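Local coordinates for hypothetical protein (Bacteroides uniformis ATCC 8492, PDB 4QRL) that is of unknown function but folds as a small lipocalin-like beta barrel, consistent with binding a small ligand as in other lipocalins, at residues V31-Q36 with F40-L45. Residues are numbered along the deposited sequence; the frame is centred on the assembly and turned at random.
Sequences VFYNFQ and FSAICL
Phe40 turns the edge of its ring onto one face of Tyr33 in a T-shaped pair, with ring centroids 5.0 Å apart and planes at 83°. Its CZ sits over the centre of the tyrosine ring, while CE1 comes within 3.6 Å of Tyr33 CD2. At the edge of the same Phe40 ring lies Phe35, whose CE1 is 3.7 Å from Phe40 CD1; the two side chains run side by side, pointing the same way, with their ring planes inclined at 57°. CG of Phe40 stands anti to its backbone N (chi1 176°), a setting that carries the ring across to the tyrosine. Ala42 CB approaches the Tyr33 ring obliquely, 3.9 Å from CD1. A glycine in place of Tyr33 would probably leave the Phe40 edge without the ring face it packs on and open a gap next to Ala42 CB. On the other side of the sheet, Phe32 has the carbonyl oxygen of Ile43 at its ring edge, and its CE1 meets Leu45 CD1 at 3.7 Å. The backbones are joined by paired hydrogen bonds between Phe32 and Ile43 and between Asn34 and Ser41, Asn34 N to Ser41 O measuring 2.7 Å. This antiparallel hairpin, strands 25-36 and 39-45, belongs to a closed lipocalin-like barrel: strand 11-19 bonds to its first arm, strand 51-61 to its second, and Trp13, Tyr58 and Phe113 extend the aromatic cluster.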
loop_
_atom_site.group_PDB
_atom_site.type_symbol
_atom_site.label_atom_id
_atom_site.label_comp_id
_atom_site.label_asym_id
_atom_site.label_seq_id
_atom_site.Cartn_x
_atom_site.Cartn_y
_atom_site.Cartn_z
ATOM N N VAL A 31 6.618 -1.133 6.185
ATOM C CA VAL A 31 5.251 -0.821 5.745
ATOM C C VAL A 31 4.472 -2.102 5.529
ATOM O O VAL A 31 4.976 -3.035 4.895
ATOM C CB VAL A 31 5.237 0.049 4.468
ATOM C CG1 VAL A 31 3.808 0.358 4.033
ATOM C CG2 VAL A 31 6.041 1.346 4.661
ATOM N N PHE A 32 3.244 -2.125 6.055
ATOM C CA PHE A 32 2.368 -3.305 6.000
ATOM C C PHE A 32 0.993 -2.871 5.578
ATOM O O PHE A 32 0.434 -1.954 6.202
ATOM C CB PHE A 32 2.313 -3.994 7.389
ATOM C CG PHE A 32 3.665 -4.481 7.860
ATOM C CD1 PHE A 32 4.593 -3.591 8.408
ATOM C CD2 PHE A 32 4.062 -5.792 7.637
ATOM C CE1 PHE A 32 5.870 -4.027 8.783
ATOM C CE2 PHE A 32 5.342 -6.227 8.030
ATOM C CZ PHE A 32 6.223 -5.347 8.609
ATOM N N TYR A 33 0.457 -3.464 4.488
ATOM C CA TYR A 33 -0.907 -3.119 4.019
ATOM C C TYR A 33 -1.854 -4.210 4.444
ATOM O O TYR A 33 -1.493 -5.378 4.427
ATOM C CB TYR A 33 -0.986 -2.976 2.482
ATOM C CG TYR A 33 -0.468 -1.709 1.839
ATOM C CD1 TYR A 33 0.383 -0.845 2.527
ATOM C CD2 TYR A 33 -0.733 -1.429 0.498
ATOM C CE1 TYR A 33 0.872 0.313 1.927
ATOM C CE2 TYR A 33 -0.204 -0.301 -0.122
ATOM C CZ TYR A 33 0.600 0.562 0.594
ATOM O OH TYR A 33 1.086 1.700 -0.011
ATOM N N ASN A 34 -3.087 -3.848 4.783
ATOM C CA ASN A 34 -4.056 -4.832 5.213
ATOM C C ASN A 34 -5.359 -4.592 4.478
ATOM O O ASN A 34 -5.800 -3.433 4.332
ATOM C CB ASN A 34 -4.236 -4.705 6.731
ATOM C CG ASN A 34 -5.020 -5.813 7.334
ATOM O OD1 ASN A 34 -6.243 -5.732 7.499
ATOM N ND2 ASN A 34 -4.319 -6.868 7.673
ATOM N N PHE A 35 -5.921 -5.672 3.934
ATOM C CA PHE A 35 -7.171 -5.645 3.174
ATOM C C PHE A 35 -8.189 -6.540 3.862
ATOM O O PHE A 35 -7.952 -7.744 4.001
ATOM C CB PHE A 35 -6.934 -6.115 1.717
ATOM C CG PHE A 35 -5.883 -5.333 0.963
ATOM C CD1 PHE A 35 -6.220 -4.185 0.253
ATOM C CD2 PHE A 35 -4.562 -5.782 0.906
ATOM C CE1 PHE A 35 -5.241 -3.457 -0.441
ATOM C CE2 PHE A 35 -3.575 -5.033 0.245
ATOM C CZ PHE A 35 -3.927 -3.918 -0.482
ATOM N N GLN A 36 -9.334 -5.977 4.284
ATOM C CA GLN A 36 -10.345 -6.835 4.899
ATOM C C GLN A 36 -11.751 -6.407 4.481
ATOM O O GLN A 36 -12.282 -5.454 5.049
ATOM C CB GLN A 36 -10.228 -6.855 6.439
ATOM C CG GLN A 36 -9.004 -7.607 7.017
ATOM C CD GLN A 36 -9.013 -9.119 6.851
ATOM O OE1 GLN A 36 -10.022 -9.743 6.505
ATOM N NE2 GLN A 36 -7.882 -9.750 7.144
ATOM N N PHE A 40 -9.295 -0.920 4.352
ATOM C CA PHE A 40 -7.872 -0.827 4.134
ATOM C C PHE A 40 -7.219 -0.185 5.332
ATOM O O PHE A 40 -7.745 0.779 5.907
ATOM C CB PHE A 40 -7.555 0.023 2.874
ATOM C CG PHE A 40 -6.072 0.219 2.663
ATOM C CD1 PHE A 40 -5.298 -0.773 2.055
ATOM C CD2 PHE A 40 -5.445 1.407 3.054
ATOM C CE1 PHE A 40 -3.934 -0.566 1.815
ATOM C CE2 PHE A 40 -4.076 1.592 2.852
ATOM C CZ PHE A 40 -3.328 0.613 2.219
ATOM N N SER A 41 -6.046 -0.678 5.672
ATOM C CA SER A 41 -5.241 -0.069 6.693
ATOM C C SER A 41 -3.781 -0.340 6.366
ATOM O O SER A 41 -3.464 -1.325 5.701
ATOM C CB SER A 41 -5.637 -0.536 8.095
ATOM O OG SER A 41 -5.523 -1.930 8.306
ATOM N N ALA A 42 -2.916 0.598 6.740
ATOM C CA ALA A 42 -1.460 0.460 6.546
ATOM C C ALA A 42 -0.760 0.793 7.841
ATOM O O ALA A 42 -1.008 1.848 8.427
ATOM C CB ALA A 42 -0.960 1.350 5.420
ATOM N N ILE A 43 0.046 -0.143 8.328
ATOM C CA ILE A 43 0.838 0.046 9.531
ATOM C C ILE A 43 2.224 0.431 9.063
ATOM O O ILE A 43 2.822 -0.277 8.257
ATOM C CB ILE A 43 0.860 -1.223 10.432
ATOM C CG1 ILE A 43 -0.517 -1.545 11.041
ATOM C CG2 ILE A 43 1.943 -1.114 11.510
ATOM C CD1 ILE A 43 -0.643 -3.001 11.621
ATOM N N CYS A 44 2.724 1.547 9.576
ATOM C CA CYS A 44 4.049 2.035 9.267
ATOM C C CYS A 44 4.863 2.136 10.548
ATOM O O CYS A 44 4.452 2.806 11.498
ATOM C CB CYS A 44 3.956 3.368 8.547
ATOM S SG CYS A 44 2.985 3.286 7.029
ATOM N N LEU A 45 6.009 1.446 10.567
ATOM C CA LEU A 45 6.916 1.384 11.707
ATOM C C LEU A 45 7.918 2.514 11.615
ATOM O O LEU A 45 8.728 2.569 10.687
ATOM C CB LEU A 45 7.616 0.011 11.792
ATOM C CG LEU A 45 6.693 -1.216 11.837
ATOM C CD1 LEU A 45 7.510 -2.496 11.750
ATOM C CD2 LEU A 45 5.834 -1.229 13.104
#